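Local coordinates for protein phosphoribosylformylglycinamidine synthase 2 (Thermus thermophilus, PDB 3VIU) that belongs to the AIR synthase-related (PurM-like) family, folds into two pairs of N- and C-terminal domains, and contains bound adenosine-5'-diphosphate and magnesium, at residues A405-V410 and A717-V722; G140-I145 and Y411-H416; A191-P196 and S276-E281; D252-V257 and K318-V323. One frame throughout, in Å; residues are numbered along the deposited sequence.

Contact 1. Residues A405-V410 and A717-V722; sequences ASREAV and APLREV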
# COMPACT_ATOMS: atom_id res chain seq x y z
N ALA A 405 -12.35 -16.28 -0.85
CA ALA A 405 -12.94 -16.60 0.44
C ALA A 405 -12.68 -15.54 1.52
O ALA A 405 -11.84 -14.66 1.36
CB ALA A 405 -12.44 -17.95 0.91
N SER A 406 -13.40 -15.64 2.63
CA SER A 406 -13.27 -14.70 3.74
C SER A 406 -11.86 -14.61 4.32
O SER A 406 -11.21 -15.63 4.55
CB SER A 406 -14.26 -15.10 4.84
OG SER A 406 -14.12 -14.26 5.97
N ARG A 407 -11.38 -13.38 4.55
CA ARG A 407 -10.05 -13.18 5.15
C ARG A 407 -10.29 -13.02 6.66
O ARG A 407 -9.41 -12.57 7.39
CB ARG A 407 -9.37 -11.89 4.65
CG ARG A 407 -9.73 -11.37 3.27
CD ARG A 407 -8.83 -11.89 2.16
NE ARG A 407 -9.37 -13.12 1.61
CZ ARG A 407 -8.92 -13.72 0.51
NH1 ARG A 407 -7.89 -13.21 -0.17
NH2 ARG A 407 -9.49 -14.83 0.10
N GLU A 408 -11.49 -13.39 7.10
CA GLU A 408 -11.90 -13.29 8.49
C GLU A 408 -10.88 -13.84 9.51
O GLU A 408 -10.60 -13.20 10.53
CB GLU A 408 -13.24 -14.02 8.64
CG GLU A 408 -14.17 -13.51 9.72
CD GLU A 408 -15.63 -13.89 9.44
OE1 GLU A 408 -15.90 -15.06 9.07
OE2 GLU A 408 -16.51 -13.02 9.60
N ALA A 409 -10.31 -15.01 9.23
CA ALA A 409 -9.34 -15.61 10.14
C ALA A 409 -8.07 -14.77 10.27
O ALA A 409 -7.31 -14.92 11.22
CB ALA A 409 -8.99 -17.03 9.68
N VAL A 410 -7.85 -13.89 9.30
CA VAL A 410 -6.67 -13.03 9.32
C VAL A 410 -6.84 -11.82 10.24
O VAL A 410 -6.11 -11.67 11.22
CB VAL A 410 -6.32 -12.55 7.89
CG1 VAL A 410 -5.29 -11.42 7.93
CG2 VAL A 410 -5.80 -13.72 7.07
N ALA A 717 -14.82 -21.22 5.24
CA ALA A 717 -13.81 -22.24 5.51
C ALA A 717 -12.39 -22.18 4.92
O ALA A 717 -11.41 -22.37 5.64
CB ALA A 717 -14.40 -23.62 5.22
N PRO A 718 -12.25 -21.93 3.60
CA PRO A 718 -10.96 -21.87 2.90
C PRO A 718 -9.73 -21.29 3.61
O PRO A 718 -8.81 -22.02 3.96
CB PRO A 718 -11.30 -21.11 1.63
CG PRO A 718 -12.67 -21.61 1.33
CD PRO A 718 -13.35 -21.54 2.70
N LEU A 719 -9.70 -19.98 3.81
CA LEU A 719 -8.54 -19.37 4.46
C LEU A 719 -8.40 -19.66 5.94
O LEU A 719 -7.31 -19.57 6.49
CB LEU A 719 -8.53 -17.86 4.24
CG LEU A 719 -8.05 -17.41 2.86
CD1 LEU A 719 -7.83 -15.90 2.88
CD2 LEU A 719 -6.76 -18.13 2.51
N ARG A 720 -9.51 -19.99 6.60
CA ARG A 720 -9.45 -20.26 8.02
C ARG A 720 -8.64 -21.52 8.30
O ARG A 720 -7.84 -21.54 9.24
CB ARG A 720 -10.85 -20.41 8.61
CG ARG A 720 -10.84 -20.72 10.10
CD ARG A 720 -12.23 -20.61 10.72
NE ARG A 720 -12.72 -19.24 10.79
CZ ARG A 720 -12.13 -18.26 11.48
NH1 ARG A 720 -11.01 -18.49 12.17
NH2 ARG A 720 -12.66 -17.04 11.48
N GLU A 721 -8.83 -22.56 7.51
CA GLU A 721 -8.06 -23.78 7.73
C GLU A 721 -6.62 -23.58 7.28
O GLU A 721 -5.69 -23.98 7.98
CB GLU A 721 -8.70 -24.98 7.01
CG GLU A 721 -9.61 -24.62 5.86
CD GLU A 721 -10.54 -25.77 5.47
OE1 GLU A 721 -11.39 -25.57 4.58
OE2 GLU A 721 -10.41 -26.87 6.06
N VAL A 722 -6.44 -22.95 6.12
CA VAL A 722 -5.09 -22.69 5.61
C VAL A 722 -4.25 -21.98 6.66
O VAL A 722 -3.10 -22.34 6.90
CB VAL A 722 -5.13 -21.82 4.34
CG1 VAL A 722 -3.72 -21.39 3.95
CG2 VAL A 722 -5.75 -22.61 3.21
O HOH W 1 -11.84 -18.30 4.40
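Leu719 packs against Arg407 where the loop leading into helix 408-411 lies along the kinked C-terminal helix 708-723; Arg407 occupies the N-cap position of the shorter helix. The tight part centres on Leu719, which is buried. Its CD1 sits over one face of the Arg407 guanidinium, 3.2 Å above the plane and displaced toward the rim. Arg407 starts out away from the C-terminal helix, but bends at chi2 (-92°) and chi3 (91°) bring its flat end back. There NE and NH2 grip the single carbonyl atom Ala405 O side-on, at 2.9 and 2.7 Å, through two markedly bent bonds that limit rotation of the group beneath Leu719. Beside it, Ala405 CB presses on Pro718 CB at 3.4 Å. No direct hydrogen bond crosses between the segments, but one water does: it lies 2.7 Å from Ser406 O and accepts from Leu719 N at 2.8 Å. That N-H lies at the kink, where no bond to the preceding turn is made, so the water supplies its partner. On the looser side, the partly exposed Arg720 reaches out from the helix, turns at chi3 (-70°), and lays a face of its guanidinium over Ala409. Its polar end is directed chiefly to a salt bridge between NH2 and Glu412; Glu408 carries the opposite charge but stays beyond salt-bridge range. Against the segment itself Arg720 is held by van der Waals contact, the nearest approach being NH1 at 3.5 Å from Ala409 CB.

Contact 2. Residues G140-I145 and Y411-H416; sequences GVVSGI and YERYDH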
# COMPACT_ATOMS: atom_id res chain seq x y z
N GLY A 140 3.67 -16.91 8.96
CA GLY A 140 4.72 -16.04 9.45
C GLY A 140 4.45 -14.54 9.39
O GLY A 140 4.51 -13.87 10.43
N VAL A 141 4.14 -14.00 8.21
CA VAL A 141 3.92 -12.56 8.13
C VAL A 141 2.70 -12.07 8.90
O VAL A 141 2.77 -11.00 9.50
CB VAL A 141 3.85 -12.02 6.64
CG1 VAL A 141 4.59 -12.94 5.69
CG2 VAL A 141 2.44 -11.79 6.21
N VAL A 142 1.60 -12.81 8.92
CA VAL A 142 0.46 -12.31 9.68
C VAL A 142 0.74 -12.41 11.19
O VAL A 142 0.29 -11.57 11.97
CB VAL A 142 -0.87 -13.04 9.34
CG1 VAL A 142 -0.98 -13.24 7.84
CG2 VAL A 142 -0.98 -14.35 10.09
N SER A 143 1.49 -13.42 11.61
CA SER A 143 1.85 -13.55 13.02
C SER A 143 2.67 -12.32 13.38
O SER A 143 2.41 -11.66 14.38
CB SER A 143 2.71 -14.79 13.28
OG SER A 143 2.00 -15.99 13.09
N GLY A 144 3.68 -12.04 12.54
CA GLY A 144 4.55 -10.91 12.76
C GLY A 144 3.84 -9.57 12.68
O GLY A 144 4.13 -8.66 13.47
N ILE A 145 2.93 -9.43 11.73
CA ILE A 145 2.17 -8.19 11.57
C ILE A 145 1.31 -7.96 12.81
O ILE A 145 1.24 -6.85 13.33
CB ILE A 145 1.26 -8.24 10.31
CG1 ILE A 145 2.12 -8.16 9.04
CG2 ILE A 145 0.25 -7.10 10.33
CD1 ILE A 145 1.32 -8.11 7.75
N TYR A 411 -7.82 -10.97 9.93
CA TYR A 411 -8.08 -9.76 10.72
C TYR A 411 -8.52 -10.04 12.16
O TYR A 411 -8.57 -9.13 12.98
CB TYR A 411 -9.11 -8.89 9.99
CG TYR A 411 -8.57 -8.45 8.65
CD1 TYR A 411 -7.46 -7.60 8.58
CD2 TYR A 411 -9.07 -8.98 7.46
CE1 TYR A 411 -6.85 -7.31 7.36
CE2 TYR A 411 -8.46 -8.70 6.23
CZ TYR A 411 -7.34 -7.86 6.19
OH TYR A 411 -6.70 -7.62 5.00
N GLU A 412 -8.82 -11.30 12.46
CA GLU A 412 -9.22 -11.69 13.80
C GLU A 412 -7.98 -11.71 14.70
O GLU A 412 -8.08 -11.79 15.93
CB GLU A 412 -9.89 -13.07 13.79
CG GLU A 412 -11.41 -13.02 13.80
CD GLU A 412 -12.05 -14.38 13.52
OE1 GLU A 412 -11.58 -15.39 14.10
OE2 GLU A 412 -13.01 -14.45 12.72
N ARG A 413 -6.81 -11.64 14.08
CA ARG A 413 -5.55 -11.64 14.82
C ARG A 413 -5.27 -10.24 15.33
O ARG A 413 -4.52 -10.06 16.28
CB ARG A 413 -4.39 -12.06 13.91
CG ARG A 413 -4.45 -13.47 13.36
CD ARG A 413 -4.41 -14.49 14.48
NE ARG A 413 -4.30 -15.85 13.96
CZ ARG A 413 -3.28 -16.28 13.22
NH1 ARG A 413 -2.29 -15.46 12.92
NH2 ARG A 413 -3.26 -17.53 12.79
N TYR A 414 -5.88 -9.24 14.69
CA TYR A 414 -5.66 -7.85 15.05
C TYR A 414 -6.77 -7.20 15.87
O TYR A 414 -7.96 -7.48 15.67
CB TYR A 414 -5.44 -7.02 13.77
CG TYR A 414 -4.69 -7.75 12.66
CD1 TYR A 414 -3.48 -8.40 12.91
CD2 TYR A 414 -5.18 -7.75 11.35
CE1 TYR A 414 -2.77 -9.03 11.88
CE2 TYR A 414 -4.48 -8.37 10.32
CZ TYR A 414 -3.28 -9.01 10.58
OH TYR A 414 -2.58 -9.62 9.56
N ASP A 415 -6.38 -6.31 16.79
CA ASP A 415 -7.33 -5.59 17.63
C ASP A 415 -7.03 -4.09 17.62
O ASP A 415 -6.20 -3.63 16.83
CB ASP A 415 -7.34 -6.13 19.07
CG ASP A 415 -5.93 -6.37 19.62
OD1 ASP A 415 -5.16 -5.40 19.74
OD2 ASP A 415 -5.61 -7.53 19.96
N HIS A 416 -7.71 -3.34 18.48
CA HIS A 416 -7.53 -1.89 18.58
C HIS A 416 -8.31 -1.12 17.53
O HIS A 416 -7.88 -0.04 17.10
CB HIS A 416 -6.05 -1.51 18.48
CG HIS A 416 -5.22 -1.96 19.64
ND1 HIS A 416 -5.51 -1.60 20.94
CD2 HIS A 416 -4.11 -2.72 19.69
CE1 HIS A 416 -4.60 -2.13 21.74
NE2 HIS A 416 -3.74 -2.81 21.01
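The backbones stay well apart, with CA of Ser143 7.9 Å from CA of Arg413 and CA of Ile145 8.6 Å from CA of Tyr414, so side chains must bridge from helix 132-152 to the irregular chain after helix 408-411. No hydrogen bond crosses between the segments. Val142 is pivotal because it meets both partners. Its CG2, in the crowded position between backbone N and carbonyl carbon, reaches Arg413 NH1 at 3.3 Å, while its CB lies 3.8 Å from Tyr414 OH. The charge of Arg413 is paired elsewhere: NH2 forms a salt bridge with Asp724. Tyr414 leaves the chain to one side, but its hydroxyl end comes up to the helix surface. Ile145 CG2 comes obliquely to the ring, 3.9 Å from CE1, whereas Val142 O lies at the ring edge, in its plane. The hydroxyl is buried among aliphatic groups, and Tyr414 OH has no hydrogen-bonding partner in the model, so the ring appears to be held by packing. Helix 132-152 is the connection of a beta-alpha-beta crossover between the adjacent parallel strands 116-126 and 156-163 of the first N-terminal AIR synthase-related domain. Ile145 also touches Ala99 of helix 95-112, Asp122 of the first of these strands and Thr156 of the second; Tyr414 shares Thr156 and rests on Ala146 and Asn150 further along its partner helix.

Contact 3. Residues A191-P196 and S276-E281; sequences ASLGRP and SGLGVE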
# COMPACT_ATOMS: atom_id res chain seq x y z
N ALA A 191 16.25 21.14 8.45
CA ALA A 191 17.11 21.58 9.53
C ALA A 191 17.77 22.90 9.15
O ALA A 191 18.19 23.08 8.01
CB ALA A 191 18.17 20.52 9.82
N SER A 192 17.86 23.82 10.10
CA SER A 192 18.49 25.12 9.84
C SER A 192 19.96 25.06 10.23
O SER A 192 20.40 24.13 10.90
CB SER A 192 17.78 26.24 10.60
OG SER A 192 17.77 25.98 12.00
N LEU A 193 20.72 26.06 9.80
CA LEU A 193 22.14 26.07 10.11
C LEU A 193 22.42 26.32 11.58
O LEU A 193 21.75 27.12 12.22
CB LEU A 193 22.85 27.11 9.25
CG LEU A 193 24.37 27.13 9.40
CD1 LEU A 193 24.94 25.71 9.33
CD2 LEU A 193 24.94 28.01 8.30
N GLY A 194 23.41 25.61 12.12
CA GLY A 194 23.78 25.79 13.51
C GLY A 194 22.93 25.06 14.54
O GLY A 194 22.90 25.44 15.70
N ARG A 195 22.26 24.01 14.11
CA ARG A 195 21.40 23.25 15.00
C ARG A 195 21.98 21.90 15.38
O ARG A 195 22.72 21.29 14.61
CB ARG A 195 20.04 23.01 14.34
CG ARG A 195 19.42 24.25 13.73
CD ARG A 195 19.22 25.30 14.80
NE ARG A 195 18.47 24.74 15.91
CZ ARG A 195 18.76 24.96 17.18
NH1 ARG A 195 19.79 25.72 17.50
NH2 ARG A 195 18.03 24.39 18.13
N PRO A 196 21.69 21.43 16.60
CA PRO A 196 22.22 20.12 16.99
C PRO A 196 21.20 19.09 16.49
O PRO A 196 20.04 19.44 16.25
CB PRO A 196 22.25 20.22 18.51
CG PRO A 196 21.05 21.06 18.80
CD PRO A 196 21.18 22.16 17.77
N SER A 276 18.05 20.06 3.20
CA SER A 276 18.18 21.33 3.91
C SER A 276 19.19 22.26 3.25
O SER A 276 19.39 23.39 3.69
CB SER A 276 18.59 21.08 5.36
OG SER A 276 17.63 20.28 6.03
N GLY A 277 19.85 21.77 2.20
CA GLY A 277 20.82 22.58 1.49
C GLY A 277 22.10 22.85 2.26
O GLY A 277 22.82 23.80 1.95
N LEU A 278 22.39 22.04 3.26
CA LEU A 278 23.60 22.21 4.05
C LEU A 278 24.16 20.84 4.39
O LEU A 278 23.69 19.83 3.86
CB LEU A 278 23.32 23.02 5.33
CG LEU A 278 22.06 22.67 6.11
CD1 LEU A 278 22.20 21.25 6.65
CD2 LEU A 278 21.82 23.68 7.24
N GLY A 279 25.16 20.80 5.27
CA GLY A 279 25.74 19.53 5.64
C GLY A 279 25.57 19.17 7.10
O GLY A 279 25.06 19.96 7.89
N VAL A 280 26.00 17.97 7.46
CA VAL A 280 25.89 17.52 8.83
C VAL A 280 27.17 16.84 9.32
O VAL A 280 27.78 16.04 8.62
CB VAL A 280 24.70 16.54 8.98
CG1 VAL A 280 24.74 15.52 7.88
CG2 VAL A 280 24.75 15.85 10.35
N GLU A 281 27.58 17.19 10.54
CA GLU A 281 28.76 16.62 11.15
C GLU A 281 28.25 15.60 12.17
O GLU A 281 27.53 15.96 13.10
CB GLU A 281 29.58 17.70 11.86
CG GLU A 281 30.89 17.23 12.49
CD GLU A 281 31.67 18.35 13.18
OE1 GLU A 281 31.45 18.60 14.39
OE2 GLU A 281 32.49 19.00 12.50
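Ser276 and Ala191 supply the one hydrogen bond across this contact, at the end of helix 264-275. With chi1 at -59°, Ser276 OG stands anti to its own carbonyl carbon and accepts from Ala191 N at 2.9 Å; the N-H...O angle of 130° makes this a bent bond. The same hydroxyl is hydrogen-bonded back to Leu272 O in the last helical turn, so it links the helix end to the incoming loop. Ser276 CB adds a close touch on Ala191 O at 3.3 Å. Gly277 then turns the chain with positive phi (70°) in a Schellman motif, whose two bonds back into the last turn close the helix. Leu278 follows and points toward the loop. Its CD2 alone makes the approach, lying alongside the backbone of residues 191-193: it is 3.8 Å from Ala191 O and 3.7 Å from Leu193 N. The side chain of Leu193 adds only its CB, 4.1 Å from Leu278 CD2, and its outer part is exposed. Ser192 and Leu193 are the first two residues of a type II beta turn that ends at Arg195, with Gly194 in its third position. At Gly279 the chain enters strand 279-283 and pairs through its backbone with Ile338. Thr337, next along that neighbouring strand, is hydrogen-bonded through OG1 to Ser192 O and Arg195 N. The contact thus joins the connection into strand 279-283 to the turn that leads into strand 196-201, both strands of the mixed seven-stranded sheet in the first C-terminal AIR synthase-related domain.

Contact 4. Residues D252-V257 and K318-V323; sequences DLVEGV and KALEEV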
# COMPACT_ATOMS: atom_id res chain seq x y z
N ASP A 252 5.42 21.71 18.83
CA ASP A 252 6.19 22.55 17.92
C ASP A 252 7.60 22.79 18.45
O ASP A 252 8.07 23.93 18.51
CB ASP A 252 5.47 23.89 17.72
CG ASP A 252 6.14 24.76 16.68
OD1 ASP A 252 6.10 24.40 15.48
OD2 ASP A 252 6.71 25.81 17.06
N LEU A 253 8.27 21.71 18.83
CA LEU A 253 9.62 21.81 19.37
C LEU A 253 10.69 21.44 18.34
O LEU A 253 11.88 21.65 18.57
CB LEU A 253 9.75 20.89 20.58
CG LEU A 253 8.74 21.15 21.69
CD1 LEU A 253 8.88 20.10 22.78
CD2 LEU A 253 8.96 22.55 22.25
N VAL A 254 10.25 20.92 17.20
CA VAL A 254 11.19 20.50 16.17
C VAL A 254 10.96 21.13 14.80
O VAL A 254 9.84 21.50 14.46
CB VAL A 254 11.16 18.97 16.02
CG1 VAL A 254 11.55 18.32 17.35
CG2 VAL A 254 9.77 18.52 15.61
N GLU A 255 12.03 21.24 14.03
CA GLU A 255 11.94 21.80 12.69
C GLU A 255 12.17 20.70 11.66
O GLU A 255 11.98 20.89 10.46
CB GLU A 255 12.98 22.91 12.50
CG GLU A 255 14.39 22.53 12.93
CD GLU A 255 15.39 23.65 12.69
OE1 GLU A 255 15.15 24.78 13.17
OE2 GLU A 255 16.41 23.40 12.03
N GLY A 256 12.57 19.53 12.15
CA GLY A 256 12.81 18.40 11.26
C GLY A 256 12.89 17.10 12.03
O GLY A 256 13.46 17.04 13.12
N VAL A 257 12.31 16.05 11.46
CA VAL A 257 12.31 14.73 12.08
C VAL A 257 12.57 13.69 11.00
O VAL A 257 11.95 13.72 9.93
CB VAL A 257 10.97 14.41 12.74
CG1 VAL A 257 11.06 13.07 13.44
CG2 VAL A 257 10.58 15.50 13.72
N LYS A 318 16.15 21.93 25.42
CA LYS A 318 15.72 21.43 26.72
C LYS A 318 14.32 20.84 26.64
O LYS A 318 14.09 19.72 27.10
CB LYS A 318 15.77 22.54 27.77
CG LYS A 318 16.96 22.42 28.69
CD LYS A 318 16.94 21.08 29.44
CE LYS A 318 15.74 20.98 30.39
NZ LYS A 318 15.69 19.69 31.14
N ALA A 319 13.39 21.60 26.06
CA ALA A 319 12.01 21.17 25.92
C ALA A 319 11.94 19.78 25.29
O ALA A 319 11.22 18.90 25.77
CB ALA A 319 11.23 22.17 25.08
N LEU A 320 12.69 19.60 24.21
CA LEU A 320 12.72 18.32 23.50
C LEU A 320 13.16 17.21 24.43
O LEU A 320 12.58 16.13 24.45
CB LEU A 320 13.68 18.39 22.29
CG LEU A 320 13.87 17.11 21.47
CD1 LEU A 320 12.54 16.68 20.87
CD2 LEU A 320 14.90 17.33 20.37
N GLU A 321 14.19 17.48 25.23
CA GLU A 321 14.70 16.47 26.15
C GLU A 321 13.64 16.09 27.17
O GLU A 321 13.43 14.91 27.46
CB GLU A 321 15.95 17.00 26.86
CG GLU A 321 16.92 17.71 25.92
CD GLU A 321 18.21 18.14 26.58
OE1 GLU A 321 18.16 18.57 27.76
OE2 GLU A 321 19.26 18.07 25.91
N GLU A 322 12.95 17.10 27.69
CA GLU A 322 11.91 16.88 28.68
C GLU A 322 10.76 16.07 28.10
O GLU A 322 10.23 15.18 28.77
CB GLU A 322 11.42 18.23 29.23
CG GLU A 322 12.53 18.94 30.02
CD GLU A 322 12.12 20.28 30.59
OE1 GLU A 322 12.98 20.93 31.23
OE2 GLU A 322 10.96 20.69 30.40
N VAL A 323 10.40 16.36 26.86
CA VAL A 323 9.34 15.60 26.21
C VAL A 323 9.69 14.12 26.29
O VAL A 323 8.87 13.31 26.72
CB VAL A 323 9.16 15.99 24.74
CG1 VAL A 323 8.23 15.00 24.05
CG2 VAL A 323 8.57 17.38 24.64
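Leu253, with CG anti to its carbonyl carbon (chi1 -56°) and an extended chi2 (175°), brings both methyls up against helix 317-326. There Val323, whose CG1 is anti to the backbone N (chi1 169°), presents CG2 from the position anti to the carbonyl carbon. Leu253 CD1 and Val323 CG2 consequently come to 3.3 Å, a tight methyl-methyl approach, with the two side chains inclined to one another. The other branch, Leu253 CD2, lies 3.6 Å from Ala319 CB, and CD1 is 3.9 Å from that same CB. Ala319 and Val323 are one helical turn apart, as the backbone bond from Val323 N to Ala319 O confirms, so the forked end of Leu253 spans one turn on a single side of the helix. A second, looser touch comes from Val254, whose CG1 meets Leu320 CD1 at 4.0 Å, the side chains crossing at about a right angle. Asp252 has just ended helix 235-250 in a Schellman motif, ahead of the chain that runs into the sheet. Ala248 of that preceding helix supports both Leu320 and Val323, while Leu310 of strand 307-312 backs Leu320. Every side chain that touches here is aliphatic and no hydrogen bond crosses. Cohesion therefore rests on close methyl packing and on the removal of apolar surface from water, and the fit depends on shape rather than on the direction of any polar bond.

Overall arrangement
The four contacts form two touching pairs. Contacts 3 and 4, with centres 16 Å apart, lie in one C-terminal AIR synthase-related domain and reach the same seven-stranded sheet; Glu255 of contact 4 lies against Ser192 of contact 3, probably hydrogen-bonded to its backbone N. Contacts 1 and 2, with centres about 13 Å apart, share the run around helix 408-411 and join through the salt bridge between Arg720 and Glu412. Within each pair the segments alternate along the chain, and contacts 3 and 4 are nested inside the loop closed by contact 2. Contacts 1 and 3 lie 51 Å apart, centre to centre, on opposite sides of the chain's centre. One pair thus binds a single domain internally, whereas the other ties distant sequence regions together.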